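Local coordinates for epimerase family protein SDR39U1 (Homo sapiens, PDB 4B4O) that probably acts as an NADP-dependent oxidoreductase of the short-chain dehydrogenase/reductase family and binds NADPH, at residues Val159-Gly164 / Phe190-Ile195; Asn216-Ser221 / Gln265-Arg270. The protein carries 3 engineered substitutions. One frame throughout, in Å; residues are numbered along the deposited sequence.

Contact 1: residues Val159-Gly164 / Phe190-Ile195. With NDP (NADPH dihydro-nicotinamide-adenine-dinucleotide phosphate), chain I.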
# COMPACT_ATOMS: atom_id res chain seq x y z
N VAL A 159 5.61 3.32 -1.30
CA VAL A 159 4.86 4.10 -2.26
C VAL A 159 4.68 3.25 -3.50
O VAL A 159 5.66 2.74 -4.05
CB VAL A 159 5.61 5.38 -2.66
CG1 VAL A 159 4.64 6.41 -3.26
CG2 VAL A 159 6.30 5.93 -1.41
N VAL A 160 3.43 3.09 -3.92
CA VAL A 160 3.09 2.17 -4.99
C VAL A 160 3.09 2.96 -6.28
O VAL A 160 2.26 3.83 -6.47
CB VAL A 160 1.72 1.54 -4.76
CG1 VAL A 160 1.50 0.47 -5.81
CG2 VAL A 160 1.56 1.05 -3.31
N LEU A 161 4.06 2.67 -7.15
CA LEU A 161 4.22 3.42 -8.38
C LEU A 161 3.59 2.65 -9.55
O LEU A 161 3.89 1.48 -9.76
CB LEU A 161 5.71 3.70 -8.64
CG LEU A 161 6.54 4.28 -7.48
CD1 LEU A 161 8.02 4.45 -7.84
CD2 LEU A 161 5.94 5.59 -6.98
N GLY A 162 2.70 3.30 -10.28
CA GLY A 162 2.06 2.65 -11.40
C GLY A 162 1.26 3.59 -12.28
O GLY A 162 0.90 4.71 -11.85
N ARG A 163 0.95 3.14 -13.49
CA ARG A 163 0.07 3.89 -14.40
C ARG A 163 -1.33 3.88 -13.78
O ARG A 163 -1.73 2.92 -13.08
CB ARG A 163 0.05 3.32 -15.84
N GLY A 164 -2.06 4.97 -13.99
CA GLY A 164 -3.50 4.97 -13.75
C GLY A 164 -3.89 5.06 -12.30
O GLY A 164 -4.92 4.48 -11.89
N PHE A 190 13.37 6.84 -0.10
CA PHE A 190 12.15 6.74 -0.87
C PHE A 190 11.79 5.25 -1.00
O PHE A 190 12.18 4.60 -1.97
CB PHE A 190 12.39 7.38 -2.23
CG PHE A 190 11.16 7.56 -3.05
CD1 PHE A 190 10.26 8.57 -2.74
CD2 PHE A 190 10.92 6.76 -4.14
CE1 PHE A 190 9.10 8.74 -3.48
CE2 PHE A 190 9.78 6.94 -4.91
CZ PHE A 190 8.87 7.93 -4.59
N PRO A 191 11.08 4.69 0.01
CA PRO A 191 10.62 3.30 -0.10
C PRO A 191 9.50 3.23 -1.14
O PRO A 191 8.51 3.95 -1.00
CB PRO A 191 10.07 2.98 1.30
CG PRO A 191 9.70 4.28 1.88
CD PRO A 191 10.61 5.32 1.25
N TRP A 192 9.67 2.38 -2.14
CA TRP A 192 8.73 2.33 -3.24
C TRP A 192 8.57 0.91 -3.68
O TRP A 192 9.41 0.06 -3.37
CB TRP A 192 9.25 3.19 -4.38
CG TRP A 192 10.51 2.63 -4.97
CD1 TRP A 192 11.80 2.88 -4.58
CD2 TRP A 192 10.62 1.65 -6.05
NE1 TRP A 192 12.67 2.16 -5.32
CE2 TRP A 192 12.03 1.40 -6.22
CE3 TRP A 192 9.70 0.98 -6.86
CZ2 TRP A 192 12.51 0.51 -7.15
CZ3 TRP A 192 10.19 0.08 -7.80
CH2 TRP A 192 11.57 -0.14 -7.95
N ILE A 193 7.51 0.65 -4.44
CA ILE A 193 7.31 -0.64 -5.10
C ILE A 193 6.48 -0.41 -6.36
O ILE A 193 5.61 0.46 -6.40
CB ILE A 193 6.60 -1.66 -4.19
CG1 ILE A 193 6.63 -3.06 -4.79
CG2 ILE A 193 5.15 -1.25 -3.88
CD1 ILE A 193 6.21 -4.14 -3.81
N HIS A 194 6.78 -1.17 -7.41
CA HIS A 194 5.98 -1.13 -8.62
C HIS A 194 4.68 -1.83 -8.33
O HIS A 194 4.65 -2.85 -7.66
CB HIS A 194 6.70 -1.78 -9.77
CG HIS A 194 6.02 -1.57 -11.10
ND1 HIS A 194 4.97 -2.32 -11.50
CD2 HIS A 194 6.26 -0.65 -12.11
CE1 HIS A 194 4.58 -1.91 -12.71
NE2 HIS A 194 5.36 -0.89 -13.09
N ILE A 195 3.59 -1.26 -8.83
CA ILE A 195 2.28 -1.82 -8.57
C ILE A 195 2.20 -3.29 -8.93
O ILE A 195 1.53 -4.05 -8.26
CB ILE A 195 1.13 -1.07 -9.30
CG1 ILE A 195 -0.22 -1.67 -8.85
CG2 ILE A 195 1.31 -1.17 -10.83
CD1 ILE A 195 -1.28 -0.70 -8.48
PA NDP I . -7.38 3.71 -3.17
O1A NDP I . -7.80 5.05 -2.51
O2A NDP I . -7.19 3.61 -4.69
O5B NDP I . -8.47 2.52 -2.89
C5B NDP I . -9.17 2.59 -1.66
C4B NDP I . -10.50 1.88 -1.84
O4B NDP I . -11.08 1.77 -0.54
C3B NDP I . -11.45 2.68 -2.73
O3B NDP I . -11.58 2.13 -4.07
C2B NDP I . -12.78 2.61 -2.01
O2B NDP I . -13.60 1.56 -2.50
C1B NDP I . -12.42 2.23 -0.60
N9A NDP I . -12.53 3.46 0.19
C8A NDP I . -12.11 4.74 -0.06
N7A NDP I . -12.51 5.57 1.00
C5A NDP I . -13.19 4.79 1.88
C6A NDP I . -13.87 4.96 3.17
N6A NDP I . -13.90 6.15 3.80
N1A NDP I . -14.46 3.89 3.74
C2A NDP I . -14.43 2.68 3.11
N3A NDP I . -13.81 2.43 1.94
C4A NDP I . -13.19 3.42 1.33
O3 NDP I . -6.05 3.34 -2.33
PN NDP I . -4.88 2.37 -2.88
O1N NDP I . -5.50 1.33 -3.79
O2N NDP I . -3.76 3.20 -3.43
O5D NDP I . -4.34 1.67 -1.48
C5D NDP I . -5.30 0.81 -0.82
C4D NDP I . -4.93 0.57 0.63
O4D NDP I . -3.52 0.41 0.64
C3D NDP I . -5.23 1.76 1.57
O3D NDP I . -5.72 1.27 2.86
C2D NDP I . -3.89 2.50 1.67
O2D NDP I . -3.56 3.10 2.93
C1D NDP I . -2.91 1.37 1.51
N1N NDP I . -1.59 1.80 1.01
C2N NDP I . -1.47 2.44 -0.16
C3N NDP I . -0.23 2.83 -0.62
C7N NDP I . -0.15 3.52 -1.93
O7N NDP I . -1.11 3.44 -2.69
N7N NDP I . 0.93 4.21 -2.28
C4N NDP I . 1.01 2.52 0.13
C5N NDP I . 0.77 1.81 1.38
C6N NDP I . -0.52 1.48 1.76
P2B NDP I . -15.22 1.84 -2.74
O1X NDP I . -15.85 1.79 -1.36
O2X NDP I . -15.36 3.23 -3.42
O3X NDP I . -15.49 0.59 -3.60

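Contact 2: residues Asn216-Ser221 / Gln265-Arg270. Engineered in segment 265-270: R270 (natural residue Gln).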
# COMPACT_ATOMS: atom_id res chain seq x y z
N ASN A 216 7.51 -6.79 3.98
CA ASN A 216 7.69 -5.40 3.56
C ASN A 216 7.46 -5.32 2.08
O ASN A 216 8.18 -5.94 1.30
CB ASN A 216 9.08 -4.86 3.92
CG ASN A 216 9.21 -4.49 5.38
OD1 ASN A 216 8.24 -4.08 6.03
ND2 ASN A 216 10.42 -4.62 5.92
N GLY A 217 6.41 -4.60 1.70
CA GLY A 217 6.06 -4.42 0.30
C GLY A 217 6.83 -3.30 -0.37
O GLY A 217 6.27 -2.25 -0.73
N VAL A 218 8.14 -3.52 -0.49
CA VAL A 218 9.07 -2.55 -1.08
C VAL A 218 10.02 -3.26 -2.03
O VAL A 218 10.31 -4.46 -1.83
CB VAL A 218 9.86 -1.77 -0.02
CG1 VAL A 218 8.88 -0.99 0.83
CG2 VAL A 218 10.73 -2.68 0.85
N ALA A 219 10.44 -2.56 -3.07
CA ALA A 219 11.45 -3.08 -3.99
C ALA A 219 12.73 -3.11 -3.19
O ALA A 219 12.91 -2.29 -2.29
CB ALA A 219 11.62 -2.20 -5.22
N PRO A 220 13.61 -4.06 -3.46
CA PRO A 220 14.88 -4.11 -2.73
C PRO A 220 15.79 -3.04 -3.31
O PRO A 220 16.73 -3.35 -4.02
CB PRO A 220 15.40 -5.51 -3.03
CG PRO A 220 14.84 -5.83 -4.38
CD PRO A 220 13.52 -5.12 -4.49
N SER A 221 15.49 -1.80 -2.99
CA SER A 221 16.18 -0.66 -3.57
C SER A 221 16.56 0.30 -2.46
O SER A 221 16.03 0.23 -1.36
CB SER A 221 15.24 0.02 -4.59
OG SER A 221 15.64 1.33 -4.92
N GLN A 265 12.13 6.20 5.41
CA GLN A 265 12.65 5.02 6.12
C GLN A 265 13.41 4.18 5.11
O GLN A 265 12.89 3.91 4.01
CB GLN A 265 11.51 4.11 6.61
CG GLN A 265 10.32 4.75 7.31
CD GLN A 265 9.30 5.39 6.39
OE1 GLN A 265 9.44 5.38 5.18
NE2 GLN A 265 8.24 5.94 7.00
N LYS A 266 14.59 3.70 5.49
CA LYS A 266 15.26 2.70 4.66
C LYS A 266 14.70 1.33 5.04
O LYS A 266 14.91 0.85 6.16
CB LYS A 266 16.77 2.79 4.88
CG LYS A 266 17.61 1.65 4.31
CD LYS A 266 17.47 1.44 2.81
CE LYS A 266 18.52 0.43 2.27
NZ LYS A 266 19.92 0.47 2.82
N VAL A 267 13.95 0.71 4.14
CA VAL A 267 13.26 -0.53 4.46
C VAL A 267 13.78 -1.65 3.57
O VAL A 267 13.69 -1.58 2.35
CB VAL A 267 11.72 -0.39 4.34
CG1 VAL A 267 11.04 -1.69 4.73
CG2 VAL A 267 11.20 0.74 5.24
N ILE A 268 14.22 -2.74 4.21
CA ILE A 268 14.60 -3.97 3.52
C ILE A 268 13.47 -5.01 3.53
O ILE A 268 12.86 -5.28 4.56
CB ILE A 268 15.84 -4.57 4.16
CG1 ILE A 268 16.97 -3.55 4.10
CG2 ILE A 268 16.20 -5.87 3.48
CD1 ILE A 268 18.11 -3.87 5.06
N PRO A 269 13.19 -5.62 2.36
CA PRO A 269 12.19 -6.66 2.26
C PRO A 269 12.83 -8.02 2.49
O PRO A 269 12.89 -8.85 1.57
CB PRO A 269 11.70 -6.51 0.83
CG PRO A 269 12.90 -6.05 0.07
CD PRO A 269 13.80 -5.33 1.05
N ARG A 270 13.32 -8.25 3.71
CA ARG A 270 14.04 -9.48 4.02
C ARG A 270 13.11 -10.68 3.98
O ARG A 270 13.34 -11.64 3.25
CB ARG A 270 14.73 -9.41 5.39
CG ARG A 270 15.70 -10.56 5.58
CD ARG A 270 16.64 -10.53 6.76
NE ARG A 270 16.75 -9.24 7.38
CZ ARG A 270 17.58 -8.26 6.97
NH1 ARG A 270 18.35 -8.38 5.89
NH2 ARG A 270 17.62 -7.12 7.65
O HOH W 1 15.43 -1.96 0.46

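Contact 1: residues Val159-Gly164 / Phe190-Ile195
V159, V160 and L161 run beside W192, I193 and H194 as two parallel strands. The axes of the two short strands are inclined by 31°. Four backbone hydrogen bonds join the segments, from P191 to I195 on the second. V159 N donates to P191 O at 3.0 Å, and I193 N returns to V159 O at 2.8 Å. L161 N then donates to I193 O at 2.8 Å, lying close to the line of that carbonyl (C=O...N angle 163°). Last, I195 N reaches L161 O at 2.9 Å. CA-H...O contacts fill in between them, such as V160 CA to I193 O at 3.4 Å.

These strands are the two ends of a beta-alpha-beta crossover through helix 166-176, in the Rossmann-type parallel sheet of this family. NADPH lies at the end of strand 151-161, and V160 is one of its binding residues. V160 N is 3.2 Å from N7N, the carboxamide nitrogen of the nicotinamide. V160 CG2 packs on the same carboxamide.

V160 CG1, the other branch, is trans to the backbone N (chi1 -173°) and turns to the side chain of I195, 3.8 Å from I195 CB. F11 of helix 11-22 touches both residues. On the opposite sheet face, the side chain of L161 crosses that of W192 at about a right angle. L161 CD1 is 3.9 Å from W192 CB and also meets the F190 ring at its edge. L288 and I291 of helix 284-293 pack on L161.

H194 closes the strand and caps helix 195-207. Its ND1 bonds to G196 N, and its NE2 to E290 OE1, so both ring nitrogens are held. L161 O lies over one face of the imidazole, displaced toward the rim.

Contact 2: residues Asn216-Ser221 / Gln265-Arg270
The side-chain amide of N216 has V267 CG1 over one face, 3.4 Å from N216 CG. V267 CG1 is trans to its backbone N (chi1 -178°), and this swings the methyl above the amide. The ND2 edge donates to I268 O at 2.9 Å, nearly straight (166° at the hydrogen). The acceptor lies in the amide plane, but the amide nitrogen sits above the plane of the I268 carbonyl. OD1 is hydrogen-bonded to Y112 OH, so both ends of the amide are held.

N216 lies near the end of strand 213-217 of the Rossmann-type sheet, whose last residue is G217. The chain then leaves through inverse gamma turns centred on G217 and P220. Facing it is the loop between helices 255-262 and 270-274, in the C-terminal DUF1731 region. Backbone bonds from K266 and I268 to Y120 tie that loop to another part of the chain.

The P269 ring lies against N216, V218 and P220. Its CB is 3.6 Å from N216 O, and its CG is 4.0 Å from P220 CB. V218 CG2 packs obliquely on P269 CB at 4.0 Å. Farther on, one water donates to both S221 O and V267 O.

Overall arrangement
The two contacts follow each other along the chain, contact 1 closing before contact 2 opens. Their centres are about 12 Å apart. Both reach the same parallel sheet, in which strand 151-161 pairs with strands 192-194 and 213-217. They also touch directly. W192 of contact 1 probably bonds through its O to A219 N and through its NE1 to S221 OG, both in contact 2. I193 packs on G217, and P191 on Q265. Contact 1 builds the sheet beside the nicotinamide end of NADPH. Contact 2 lies farther out and joins the sheet to the C-terminal region; the side chain of V218 is about 9 Å from the bound NADPH.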